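Local coordinates for Sn-glycerol-3-phosphate ABC transporter substrate-binding protein UspB (Mycobacterium tuberculosis, PDB 4MFI) that serves as the substrate-binding subunit of an ABC transporter and shows specificity for glycerophosphocholine, at residues D204-T209 against I394-L399; N239-S244 against E400-R405; P213-G218 against A301-G306; A220-W225 against D382-F387. One frame throughout, in Å; residues are numbered along the deposited sequence. Where two conformers were deposited one is given.

Contact 1 (D204-T209 against I394-L399); sequences DLISWT and IISAGL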
loop_
_atom_site.group_PDB
_atom_site.type_symbol
_atom_site.label_atom_id
_atom_site.label_comp_id
_atom_site.label_asym_id
_atom_site.label_seq_id
_atom_site.Cartn_x
_atom_site.Cartn_y
_atom_site.Cartn_z
ATOM N N ASP A 204 -0.296 5.532 12.706
ATOM C CA ASP A 204 -0.169 5.998 11.329
ATOM C C ASP A 204 -0.105 4.882 10.287
ATOM O O ASP A 204 -0.314 5.142 9.099
ATOM C CB ASP A 204 1.022 6.939 11.176
ATOM C CG ASP A 204 0.678 8.376 11.531
ATOM O OD1 ASP A 204 -0.504 8.771 11.380
ATOM O OD2 ASP A 204 1.591 9.113 11.952
ATOM N N LEU A 205 0.172 3.650 10.715
ATOM C CA LEU A 205 0.333 2.556 9.759
ATOM C C LEU A 205 -0.161 1.190 10.225
ATOM O O LEU A 205 -0.213 0.250 9.434
ATOM C CB LEU A 205 1.801 2.439 9.340
ATOM C CG LEU A 205 2.064 1.878 7.946
ATOM C CD1 LEU A 205 1.449 2.780 6.895
ATOM C CD2 LEU A 205 3.552 1.730 7.711
ATOM N N ILE A 206 -0.522 1.059 11.496
ATOM C CA ILE A 206 -0.786 -0.271 12.038
ATOM C C ILE A 206 -2.002 -0.980 11.413
ATOM O O ILE A 206 -1.970 -2.194 11.235
ATOM C CB ILE A 206 -0.861 -0.257 13.593
ATOM C CG1 ILE A 206 -0.883 -1.679 14.173
ATOM C CG2 ILE A 206 -2.077 0.527 14.060
ATOM C CD1 ILE A 206 0.352 -2.495 13.830
ATOM N N SER A 207 -3.061 -0.259 11.037
ATOM C CA SER A 207 -4.155 -0.985 10.376
ATOM C C SER A 207 -3.716 -1.586 9.046
ATOM O O SER A 207 -4.252 -2.604 8.616
ATOM C CB SER A 207 -5.424 -0.148 10.192
ATOM O OG SER A 207 -5.242 0.867 9.219
ATOM N N TRP A 208 -2.726 -0.971 8.404
ATOM C CA TRP A 208 -2.174 -1.527 7.173
ATOM C C TRP A 208 -1.302 -2.747 7.439
ATOM O O TRP A 208 -1.494 -3.795 6.820
ATOM C CB TRP A 208 -1.373 -0.455 6.435
ATOM C CG TRP A 208 -0.950 -0.820 5.044
ATOM C CD1 TRP A 208 -1.760 -1.186 4.001
ATOM C CD2 TRP A 208 0.384 -0.789 4.524
ATOM N NE1 TRP A 208 -1.006 -1.400 2.870
ATOM C CE2 TRP A 208 0.313 -1.160 3.165
ATOM C CE3 TRP A 208 1.639 -0.488 5.078
ATOM C CZ2 TRP A 208 1.444 -1.224 2.347
ATOM C CZ3 TRP A 208 2.762 -0.562 4.269
ATOM C CH2 TRP A 208 2.658 -0.925 2.917
ATOM N N THR A 209 -0.346 -2.616 8.358
ATOM C CA THR A 209 0.602 -3.705 8.599
ATOM C C THR A 209 -0.002 -4.877 9.368
ATOM O O THR A 209 0.434 -6.015 9.185
ATOM C CB THR A 209 1.889 -3.241 9.309
ATOM O OG1 THR A 209 1.561 -2.728 10.603
ATOM C CG2 THR A 209 2.625 -2.179 8.490
ATOM N N ILE A 394 -9.634 4.696 12.274
ATOM C CA ILE A 394 -10.381 4.197 13.425
ATOM C C ILE A 394 -9.846 2.830 13.874
ATOM O O ILE A 394 -9.632 2.592 15.066
ATOM C CB ILE A 394 -11.892 4.132 13.104
ATOM C CG1 ILE A 394 -12.431 5.546 12.851
ATOM C CG2 ILE A 394 -12.662 3.429 14.214
ATOM C CD1 ILE A 394 -13.839 5.577 12.273
ATOM N N ILE A 395 -9.605 1.930 12.925
ATOM C CA ILE A 395 -8.995 0.646 13.269
ATOM C C ILE A 395 -7.587 0.838 13.851
ATOM O O ILE A 395 -7.228 0.208 14.853
ATOM C CB ILE A 395 -8.978 -0.309 12.059
ATOM C CG1 ILE A 395 -10.421 -0.674 11.672
ATOM C CG2 ILE A 395 -8.172 -1.563 12.368
ATOM C CD1 ILE A 395 -10.561 -1.369 10.315
ATOM N N SER A 396 -6.796 1.720 13.244
ATOM C CA SER A 396 -5.460 1.997 13.765
ATOM C C SER A 396 -5.498 2.530 15.185
ATOM O O SER A 396 -4.663 2.146 16.006
ATOM C CB SER A 396 -4.703 2.986 12.885
ATOM O OG SER A 396 -4.240 2.361 11.706
ATOM N N ALA A 397 -6.440 3.427 15.476
ATOM C CA ALA A 397 -6.528 3.973 16.824
ATOM C C ALA A 397 -6.834 2.875 17.832
ATOM O O ALA A 397 -6.292 2.868 18.936
ATOM C CB ALA A 397 -7.580 5.078 16.892
ATOM N N GLY A 398 -7.687 1.928 17.447
ATOM C CA GLY A 398 -8.009 0.816 18.323
ATOM C C GLY A 398 -6.818 -0.093 18.565
ATOM O O GLY A 398 -6.543 -0.487 19.700
ATOM N N LEU A 399 -6.102 -0.427 17.499
ATOM C CA LEU A 399 -4.897 -1.236 17.635
ATOM C C LEU A 399 -3.841 -0.517 18.473
ATOM O O LEU A 399 -3.139 -1.148 19.272
ATOM C CB LEU A 399 -4.346 -1.601 16.258
ATOM C CG LEU A 399 -5.210 -2.608 15.496
ATOM C CD1 LEU A 399 -4.837 -2.626 14.014
ATOM C CD2 LEU A 399 -5.077 -4.003 16.107
#
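Ser-207 and Ser-396 bring the two backbones close, with a CA-CA distance of 4.7 Å, which two small side chains allow. A hydrogen bond runs from Ser-207 N to Ser-396 OG, at 2.9 Å and a moderately bent N-H...O angle of 148°. Ser-207 stands in the first turn, two residues after the N-cap Leu-205, where a helical N-H has no carbonyl four residues back to bond; the hydroxyl of Ser-396 supplies the acceptor. Ser-396 OG lies opposite its own carbonyl carbon (chi1 -76°). Both hydroxyls bond to Asp-392 O, and Ser-207 OG also to Arg-385 NE. Apolar branches flank the polar pair. Ile-206 lays CG2 against the backbone, 3.6 Å from Ser-396 O, and the same methyl touches Leu-399 CB at 3.8 Å. At the other serine, Ile-395 CG2 meets Ser-207 CB at 3.8 Å, and Leu-399 CD1 sits 4.0 Å from Ser-207 CA. The contact thus joins the short helix 206-209 to helix 391-405: Ile-206 also packs on Trp-200 of strand 198-201, Trp-208 turns from the contact toward strand 144-160, and Ile-394 faces helix 409-427.

Contact 2 (N239-S244 against E400-R405); sequences NFYRNS and ESIGLR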
loop_
_atom_site.group_PDB
_atom_site.type_symbol
_atom_site.label_atom_id
_atom_site.label_comp_id
_atom_site.label_asym_id
_atom_site.label_seq_id
_atom_site.Cartn_x
_atom_site.Cartn_y
_atom_site.Cartn_z
ATOM N N ASN A 239 -5.455 -10.708 19.859
ATOM C CA ASN A 239 -4.786 -11.167 21.070
ATOM C C ASN A 239 -3.346 -11.604 20.841
ATOM O O ASN A 239 -2.510 -11.427 21.712
ATOM C CB ASN A 239 -5.604 -12.254 21.768
ATOM C CG ASN A 239 -6.758 -11.676 22.561
ATOM O OD1 ASN A 239 -7.918 -11.995 22.325
ATOM N ND2 ASN A 239 -6.436 -10.799 23.501
ATOM N N PHE A 240 -3.047 -12.138 19.659
ATOM C CA PHE A 240 -1.658 -12.424 19.293
ATOM C C PHE A 240 -0.828 -11.141 19.377
ATOM O O PHE A 240 0.252 -11.106 19.975
ATOM C CB PHE A 240 -1.598 -13.002 17.876
ATOM C CG PHE A 240 -0.225 -13.037 17.292
ATOM C CD1 PHE A 240 0.621 -14.106 17.558
ATOM C CD2 PHE A 240 0.224 -12.019 16.461
ATOM C CE1 PHE A 240 1.891 -14.161 17.016
ATOM C CE2 PHE A 240 1.520 -12.064 15.923
ATOM C CZ PHE A 240 2.341 -13.137 16.204
ATOM N N TYR A 241 -1.362 -10.083 18.778
ATOM C CA TYR A 241 -0.736 -8.771 18.791
ATOM C C TYR A 241 -0.626 -8.222 20.220
ATOM O O TYR A 241 0.442 -7.793 20.647
ATOM C CB TYR A 241 -1.548 -7.847 17.877
ATOM C CG TYR A 241 -1.321 -6.366 18.037
ATOM C CD1 TYR A 241 -2.221 -5.590 18.756
ATOM C CD2 TYR A 241 -0.235 -5.727 17.436
ATOM C CE1 TYR A 241 -2.046 -4.230 18.883
ATOM C CE2 TYR A 241 -0.055 -4.360 17.559
ATOM C CZ TYR A 241 -0.964 -3.619 18.289
ATOM O OH TYR A 241 -0.801 -2.261 18.426
ATOM N N ARG A 242 -1.724 -8.246 20.969
ATOM C CA ARG A 242 -1.701 -7.730 22.332
ATOM C C ARG A 242 -0.705 -8.493 23.197
ATOM O O ARG A 242 0.031 -7.886 23.978
ATOM C CB ARG A 242 -3.093 -7.791 22.964
ATOM C CG ARG A 242 -3.173 -7.122 24.325
ATOM C CD ARG A 242 -4.599 -7.156 24.874
ATOM N NE ARG A 242 -4.657 -6.492 26.170
ATOM C CZ ARG A 242 -4.258 -7.059 27.303
ATOM N NH1 ARG A 242 -3.800 -8.307 27.285
ATOM N NH2 ARG A 242 -4.316 -6.386 28.446
ATOM N N ASN A 243 -0.686 -9.818 23.067
ATOM C CA ASN A 243 0.200 -10.631 23.883
ATOM C C ASN A 243 1.661 -10.430 23.512
ATOM O O ASN A 243 2.538 -10.523 24.363
ATOM C CB ASN A 243 -0.170 -12.111 23.787
ATOM C CG ASN A 243 -1.479 -12.425 24.463
ATOM O OD1 ASN A 243 -1.962 -11.658 25.301
ATOM N ND2 ASN A 243 -2.057 -13.567 24.119
ATOM N N SER A 244 1.936 -10.153 22.243
ATOM C CA SER A 244 3.320 -9.910 21.846
ATOM C C SER A 244 3.892 -8.715 22.607
ATOM O O SER A 244 5.076 -8.700 22.961
ATOM C CB SER A 244 3.450 -9.718 20.326
ATOM O OG SER A 244 2.939 -8.464 19.900
ATOM N N GLU A 400 -3.735 0.800 18.316
ATOM C CA GLU A 400 -2.763 1.545 19.104
ATOM C C GLU A 400 -3.150 1.564 20.587
ATOM O O GLU A 400 -2.279 1.522 21.450
ATOM C CB GLU A 400 -2.564 2.963 18.564
ATOM C CG GLU A 400 -1.305 3.626 19.110
ATOM C CD GLU A 400 -1.167 5.070 18.676
ATOM O OE1 GLU A 400 -1.970 5.910 19.138
ATOM O OE2 GLU A 400 -0.252 5.373 17.877
ATOM N N SER A 401 -4.449 1.619 20.870
ATOM C CA SER A 401 -4.938 1.573 22.249
ATOM C C SER A 401 -4.639 0.219 22.899
ATOM O O SER A 401 -4.228 0.150 24.058
ATOM C CB SER A 401 -6.442 1.847 22.278
ATOM O OG SER A 401 -6.950 1.821 23.599
ATOM N N ILE A 402 -4.849 -0.854 22.143
ATOM C CA ILE A 402 -4.498 -2.196 22.597
ATOM C C ILE A 402 -2.993 -2.268 22.860
ATOM O O ILE A 402 -2.551 -2.772 23.900
ATOM C CB ILE A 402 -4.932 -3.261 21.565
ATOM C CG1 ILE A 402 -6.462 -3.331 21.495
ATOM C CG2 ILE A 402 -4.362 -4.627 21.903
ATOM C CD1 ILE A 402 -6.981 -4.011 20.225
ATOM N N GLY A 403 -2.207 -1.716 21.936
ATOM C CA GLY A 403 -0.755 -1.751 22.042
ATOM C C GLY A 403 -0.159 -0.889 23.145
ATOM O O GLY A 403 0.673 -1.365 23.923
ATOM N N LEU A 404 -0.558 0.381 23.213
ATOM C CA LEU A 404 0.032 1.305 24.186
ATOM C C LEU A 404 -0.563 1.197 25.581
ATOM O O LEU A 404 0.138 1.410 26.569
ATOM C CB LEU A 404 -0.102 2.755 23.719
ATOM C CG LEU A 404 0.714 3.160 22.496
ATOM C CD1 LEU A 404 0.408 4.598 22.140
ATOM C CD2 LEU A 404 2.198 2.989 22.768
ATOM N N ARG A 405 -1.854 0.889 25.663
ATOM C CA ARG A 405 -2.555 0.950 26.944
ATOM C C ARG A 405 -3.071 -0.406 27.409
ATOM O O ARG A 405 -3.706 -0.509 28.464
ATOM C CB ARG A 405 -3.703 1.956 26.865
ATOM C CG ARG A 405 -3.225 3.377 26.647
ATOM C CD ARG A 405 -4.351 4.383 26.829
ATOM N NE ARG A 405 -4.940 4.808 25.561
ATOM C CZ ARG A 405 -6.026 4.267 25.015
ATOM N NH1 ARG A 405 -6.653 3.262 25.619
ATOM N NH2 ARG A 405 -6.484 4.730 23.861
#
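Apolar packing centres on the CG2 methyl of Ile-402, which enters between two side chains of helix 232-245. It meets the edge of the Tyr-241 ring, near the ring plane, at 3.8 Å from CE1, and lies 3.6 Å from Arg-242 CB. The extended Arg-242 chain runs across Ile-402 at about a right angle, so that CG and CD border the same methyl. Beside it the backbone of Gly-403, bare of any side chain, lets Tyr-241 OH come within 3.7 Å of Gly-403 CA. The two helical segments run nearly parallel, their axes 9.2 Å apart at a crossing angle of -24°. Helix 232-245 lies in the long connection between the parallel strands 198-201 and 251-254, an elaborated beta-alpha-beta crossover, and Tyr-241 also packs on Val-253 and edge-to-face with Trp-200. Two polar groups find partners outside the pair of segments. Tyr-241 carries its hydroxyl across to Leu-399 O, one turn before Gly-403, because chi1 of 163° swings the ring away from the backbone N. Arg-242 NH2 bonds to Gly-406 O, just past the 400-405 segment. Within helix 232-245, Ser-244 OG donates to Tyr-241 O at 2.7 Å.

Contact 3 (P213-G218 against A301-G306); sequences PNWAFG and ACPTGG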
loop_
_atom_site.group_PDB
_atom_site.type_symbol
_atom_site.label_atom_id
_atom_site.label_comp_id
_atom_site.label_asym_id
_atom_site.label_seq_id
_atom_site.Cartn_x
_atom_site.Cartn_y
_atom_site.Cartn_z
ATOM N N PRO A 213 -0.913 -10.212 9.352
ATOM C CA PRO A 213 -1.054 -11.239 10.386
ATOM C C PRO A 213 -2.503 -11.587 10.666
ATOM O O PRO A 213 -2.788 -12.755 10.900
ATOM C CB PRO A 213 -0.378 -10.620 11.622
ATOM C CG PRO A 213 -0.077 -9.217 11.265
ATOM C CD PRO A 213 0.023 -9.154 9.771
ATOM N N ASN A 214 -3.406 -10.613 10.608
ATOM C CA ASN A 214 -4.816 -10.910 10.784
ATOM C C ASN A 214 -5.268 -11.963 9.759
ATOM O O ASN A 214 -5.799 -13.018 10.126
ATOM C CB ASN A 214 -5.613 -9.604 10.657
ATOM C CG ASN A 214 -7.028 -9.711 11.180
ATOM O OD1 ASN A 214 -7.362 -10.583 11.993
ATOM N ND2 ASN A 214 -7.871 -8.792 10.728
ATOM N N TRP A 215 -5.021 -11.700 8.479
ATOM C CA TRP A 215 -5.337 -12.666 7.428
ATOM C C TRP A 215 -4.646 -14.022 7.640
ATOM O O TRP A 215 -5.244 -15.073 7.394
ATOM C CB TRP A 215 -4.916 -12.116 6.069
ATOM C CG TRP A 215 -5.745 -10.976 5.554
ATOM C CD1 TRP A 215 -7.054 -10.684 5.855
ATOM C CD2 TRP A 215 -5.315 -9.980 4.623
ATOM N NE1 TRP A 215 -7.454 -9.563 5.158
ATOM C CE2 TRP A 215 -6.405 -9.119 4.391
ATOM C CE3 TRP A 215 -4.105 -9.737 3.956
ATOM C CZ2 TRP A 215 -6.320 -8.030 3.526
ATOM C CZ3 TRP A 215 -4.024 -8.661 3.097
ATOM C CH2 TRP A 215 -5.125 -7.824 2.886
ATOM N N ALA A 216 -3.380 -13.996 8.060
ATOM C CA ALA A 216 -2.617 -15.225 8.254
ATOM C C ALA A 216 -3.255 -16.132 9.305
ATOM O O ALA A 216 -3.139 -17.363 9.237
ATOM C CB ALA A 216 -1.178 -14.897 8.639
ATOM N N PHE A 217 -3.933 -15.513 10.266
ATOM C CA PHE A 217 -4.605 -16.233 11.347
ATOM C C PHE A 217 -6.075 -16.514 11.033
ATOM O O PHE A 217 -6.799 -17.051 11.873
ATOM C CB PHE A 217 -4.471 -15.450 12.662
ATOM C CG PHE A 217 -3.155 -15.655 13.369
ATOM C CD1 PHE A 217 -2.791 -16.921 13.816
ATOM C CD2 PHE A 217 -2.295 -14.587 13.616
ATOM C CE1 PHE A 217 -1.591 -17.126 14.489
ATOM C CE2 PHE A 217 -1.083 -14.782 14.295
ATOM C CZ PHE A 217 -0.734 -16.053 14.729
ATOM N N GLY A 218 -6.509 -16.167 9.820
ATOM C CA GLY A 218 -7.872 -16.428 9.392
ATOM C C GLY A 218 -8.850 -15.322 9.735
ATOM O O GLY A 218 -10.054 -15.479 9.530
ATOM N N ALA A 301 -1.035 -13.346 2.600
ATOM C CA ALA A 301 -1.295 -12.649 3.855
ATOM C C ALA A 301 -0.478 -11.378 3.908
ATOM O O ALA A 301 0.118 -11.036 4.930
ATOM C CB ALA A 301 -1.006 -13.551 5.050
ATOM N N CYS A 302 -0.461 -10.676 2.779
ATOM C CA CYS A 302 0.284 -9.436 2.645
ATOM C C CYS A 302 -0.521 -8.483 1.776
ATOM O O CYS A 302 -0.841 -8.815 0.642
ATOM C CB CYS A 302 1.636 -9.706 1.986
ATOM S SG CYS A 302 2.673 -8.227 1.836
ATOM N N PRO A 303 -0.851 -7.295 2.300
ATOM C CA PRO A 303 -1.612 -6.333 1.501
ATOM C C PRO A 303 -0.700 -5.543 0.580
ATOM O O PRO A 303 0.531 -5.592 0.691
ATOM C CB PRO A 303 -2.185 -5.391 2.563
ATOM C CG PRO A 303 -1.103 -5.367 3.602
ATOM C CD PRO A 303 -0.582 -6.787 3.657
ATOM N N THR A 304 -1.315 -4.811 -0.335
ATOM C CA THR A 304 -0.591 -3.813 -1.101
ATOM C C THR A 304 -0.970 -2.433 -0.574
ATOM O O THR A 304 -1.863 -2.304 0.268
ATOM C CB THR A 304 -0.953 -3.908 -2.567
ATOM O OG1 THR A 304 -2.351 -3.660 -2.691
ATOM C CG2 THR A 304 -0.638 -5.305 -3.096
ATOM N N GLY A 305 -0.293 -1.402 -1.065
ATOM C CA GLY A 305 -0.541 -0.045 -0.621
ATOM C C GLY A 305 -0.087 0.953 -1.664
ATOM O O GLY A 305 0.474 0.578 -2.697
ATOM N N GLY A 306 -0.324 2.232 -1.398
ATOM C CA GLY A 306 0.101 3.284 -2.308
ATOM C C GLY A 306 -1.023 3.872 -3.139
ATOM O O GLY A 306 -2.177 3.893 -2.709
#
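Trp-215 reaches from helix 211-216 along the backbone of 301-303, and its atoms meet that chain in sequence order. CB begins the run at 4.3 Å from Ala-301 CB. With CG opposite the carbonyl carbon (chi1 -71°), the indole is directed along the loop and turns the edge of its six-membered ring to the peptide chain. CE3 then meets the peptide joining Ala-301 and Cys-302, 3.9 Å from Cys-302 N, which lies in the ring plane. Farther out, CZ3 comes to 3.5 Å from Pro-303 N, and CH2, at the tip, touches Pro-303 CB at 3.8 Å. The indole N-H is taken up outside this pair: Trp-215 NE1 bonds to Asp-382 OD1, and Arg-379 makes a cation-pi contact with the ring. Next to the tryptophan, Ala-216 CB packs on Ala-301 CB at 3.8 Å, where the backbones are nearest. The helix stops right after, Gly-218 taking positive phi and its N bonding back to Trp-215 O at 2.9 Å. A helix closed by a Schellman motif is thereby packed against the loop leading into strand 307-310 of the mixed sheet, a position consistent with a link between the two lobes of a periplasmic-binding-protein fold.

Contact 4 (A220-W225 against D382-F387); sequences AYSDKW and DYARVF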
loop_
_atom_site.group_PDB
_atom_site.type_symbol
_atom_site.label_atom_id
_atom_site.label_comp_id
_atom_site.label_asym_id
_atom_site.label_seq_id
_atom_site.Cartn_x
_atom_site.Cartn_y
_atom_site.Cartn_z
ATOM N N ALA A 220 -10.110 -11.063 9.593
ATOM C CA ALA A 220 -10.217 -9.966 8.637
ATOM C C ALA A 220 -10.950 -8.837 9.324
ATOM O O ALA A 220 -11.709 -9.065 10.268
ATOM C CB ALA A 220 -10.982 -10.404 7.402
ATOM N N TYR A 221 -10.743 -7.610 8.858
ATOM C CA TYR A 221 -11.559 -6.503 9.351
ATOM C C TYR A 221 -12.980 -6.625 8.813
ATOM O O TYR A 221 -13.951 -6.228 9.468
ATOM C CB TYR A 221 -10.983 -5.166 8.896
ATOM C CG TYR A 221 -9.555 -4.897 9.298
ATOM C CD1 TYR A 221 -9.043 -5.339 10.517
ATOM C CD2 TYR A 221 -8.716 -4.161 8.464
ATOM C CE1 TYR A 221 -7.726 -5.070 10.881
ATOM C CE2 TYR A 221 -7.400 -3.900 8.814
ATOM C CZ TYR A 221 -6.916 -4.343 10.032
ATOM O OH TYR A 221 -5.614 -4.083 10.403
ATOM N N SER A 222 -13.091 -7.138 7.593
ATOM C CA SER A 222 -14.378 -7.314 6.934
ATOM C C SER A 222 -14.240 -8.361 5.843
ATOM O O SER A 222 -13.132 -8.638 5.370
ATOM C CB SER A 222 -14.885 -5.987 6.347
ATOM O OG SER A 222 -13.967 -5.445 5.407
ATOM N N ASP A 223 -15.373 -8.949 5.481
ATOM C CA ASP A 223 -15.504 -9.845 4.344
ATOM C C ASP A 223 -16.479 -9.123 3.420
ATOM O O ASP A 223 -17.692 -9.086 3.674
ATOM C CB ASP A 223 -16.084 -11.178 4.809
ATOM C CG ASP A 223 -16.155 -12.210 3.705
ATOM O OD1 ASP A 223 -15.741 -11.910 2.563
ATOM O OD2 ASP A 223 -16.621 -13.338 3.994
ATOM N N LYS A 224 -15.941 -8.515 2.368
ATOM C CA LYS A 224 -16.696 -7.546 1.571
ATOM C C LYS A 224 -17.294 -6.476 2.501
ATOM O O LYS A 224 -16.555 -5.875 3.279
ATOM C CB LYS A 224 -17.746 -8.243 0.704
ATOM C CG LYS A 224 -17.180 -9.409 -0.093
ATOM C CD LYS A 224 -16.060 -8.966 -1.008
ATOM C CE LYS A 224 -15.452 -10.161 -1.735
ATOM N NZ LYS A 224 -16.498 -10.985 -2.408
ATOM N N TRP A 225 -18.607 -6.250 2.446
ATOM C CA TRP A 225 -19.232 -5.208 3.271
ATOM C C TRP A 225 -19.611 -5.648 4.680
ATOM O O TRP A 225 -20.119 -4.848 5.471
ATOM C CB TRP A 225 -20.477 -4.643 2.585
ATOM C CG TRP A 225 -20.186 -3.984 1.289
ATOM C CD1 TRP A 225 -20.631 -4.367 0.054
ATOM C CD2 TRP A 225 -19.379 -2.815 1.081
ATOM N NE1 TRP A 225 -20.152 -3.507 -0.907
ATOM C CE2 TRP A 225 -19.377 -2.550 -0.304
ATOM C CE3 TRP A 225 -18.640 -1.982 1.927
ATOM C CZ2 TRP A 225 -18.678 -1.475 -0.858
ATOM C CZ3 TRP A 225 -17.951 -0.915 1.379
ATOM C CH2 TRP A 225 -17.973 -0.671 -0.003
ATOM N N ASP A 382 -8.953 -5.186 2.934
ATOM C CA ASP A 382 -10.314 -5.289 3.462
ATOM C C ASP A 382 -11.094 -4.002 3.207
ATOM O O ASP A 382 -10.562 -2.899 3.358
ATOM C CB ASP A 382 -10.286 -5.581 4.962
ATOM C CG ASP A 382 -9.742 -6.953 5.295
ATOM O OD1 ASP A 382 -9.698 -7.853 4.420
ATOM O OD2 ASP A 382 -9.372 -7.128 6.472
ATOM N N TYR A 383 -12.360 -4.146 2.819
ATOM C CA TYR A 383 -13.201 -2.977 2.524
ATOM C C TYR A 383 -13.274 -2.044 3.733
ATOM O O TYR A 383 -13.335 -0.819 3.580
ATOM C CB TYR A 383 -14.627 -3.385 2.138
ATOM C CG TYR A 383 -14.829 -4.054 0.794
ATOM C CD1 TYR A 383 -13.774 -4.626 0.073
ATOM C CD2 TYR A 383 -16.105 -4.150 0.256
ATOM C CE1 TYR A 383 -14.001 -5.251 -1.155
ATOM C CE2 TYR A 383 -16.340 -4.768 -0.951
ATOM C CZ TYR A 383 -15.295 -5.321 -1.661
ATOM O OH TYR A 383 -15.561 -5.935 -2.872
ATOM N N ALA A 384 -13.258 -2.610 4.941
ATOM C CA ALA A 384 -13.365 -1.780 6.141
ATOM C C ALA A 384 -12.198 -0.800 6.293
ATOM O O ALA A 384 -12.351 0.249 6.930
ATOM C CB ALA A 384 -13.510 -2.641 7.392
ATOM N N ARG A 385 -11.045 -1.129 5.713
ATOM C CA ARG A 385 -9.908 -0.208 5.738
ATOM C C ARG A 385 -9.939 0.806 4.594
ATOM O O ARG A 385 -9.702 1.999 4.807
ATOM C CB ARG A 385 -8.556 -0.949 5.758
ATOM C CG ARG A 385 -7.395 0.028 5.928
ATOM C CD ARG A 385 -5.992 -0.613 5.998
ATOM N NE ARG A 385 -5.063 0.494 6.223
ATOM C CZ ARG A 385 -4.614 1.289 5.257
ATOM N NH1 ARG A 385 -4.916 1.036 3.989
ATOM N NH2 ARG A 385 -3.850 2.330 5.550
ATOM N N VAL A 386 -10.231 0.345 3.383
ATOM C CA VAL A 386 -10.055 1.203 2.203
ATOM C C VAL A 386 -11.302 1.839 1.594
ATOM O O VAL A 386 -11.183 2.834 0.877
ATOM C CB VAL A 386 -9.268 0.484 1.072
ATOM C CG1 VAL A 386 -7.803 0.280 1.481
ATOM C CG2 VAL A 386 -9.949 -0.838 0.666
ATOM N N PHE A 387 -12.480 1.273 1.857
ATOM C CA PHE A 387 -13.729 1.789 1.268
ATOM C C PHE A 387 -14.637 2.466 2.288
ATOM O O PHE A 387 -15.560 3.190 1.922
ATOM C CB PHE A 387 -14.536 0.664 0.612
ATOM C CG PHE A 387 -13.890 0.042 -0.607
ATOM C CD1 PHE A 387 -12.748 0.586 -1.194
ATOM C CD2 PHE A 387 -14.455 -1.089 -1.179
ATOM C CE1 PHE A 387 -12.176 0.001 -2.325
ATOM C CE2 PHE A 387 -13.896 -1.667 -2.311
ATOM C CZ PHE A 387 -12.750 -1.122 -2.881
HETATM O O HOH W 1 -13.657 -6.643 2.932
HETATM O O HOH W 2 -11.507 -10.135 3.645
#
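Tyr-383 is hemmed in on three sides: Lys-224 CA lies over one ring face, Phe-387 CD2 over the opposite one, and Trp-225 stands at the edge. The first is a CH-pi contact made by a backbone atom, Lys-224 CA, 3.9 Å from the Tyr-383 ring centroid. The last is a T-shaped pair in which Tyr-383 CD2 points at the face of Trp-225, the planes 70° apart and Trp-225 CD2 only 3.6 Å from Tyr-383 CD2. Trp-225 CH2 also touches Phe-387 CD2 at 3.7 Å, completing an aromatic cluster. Polar contacts gather at the start of helix 383-386. Ser-222, with OG between its backbone N and carbonyl carbon (chi1 59°), accepts from Ala-384 N at 3.0 Å. The neighbouring amide, Tyr-383 N, bonds instead to a water 2.8 Å away, which passes the link on to Lys-224 O at 3.0 Å. Asp-382, although at the N-cap position, turns its carboxylate across the contact: OD2 accepts from Tyr-221 N at 2.8 Å, from 46° above the carboxylate plane. With this amide, the indole N-H that also reaches it and a helix start beside it, the buried carboxylate is probably stabilised in its ionised form.

How the contacts relate
The first segments of contacts 1, 3, 4 and 2 follow one another along the chain, and three of the four second segments come from 382-405. Contacts 1 and 2 share helix 391-405, their centres 11 Å apart; contacts 1 and 4 stand 13 Å apart, joined by Ser-207 O to Tyr-221 OH. Contact 3 touches all the others, through Trp-208 NE1 to Thr-304 O, Asn-214 ND2 against Ala-220 CA, and Phe-217 against Phe-240. Contacts 2 and 4, with centres 21 Å apart, do not touch. The late helices thus pack on three parts of region 204-244, and the 301-306 loop on the fourth, consistent with all of them belonging to one lobe, the loop on its border.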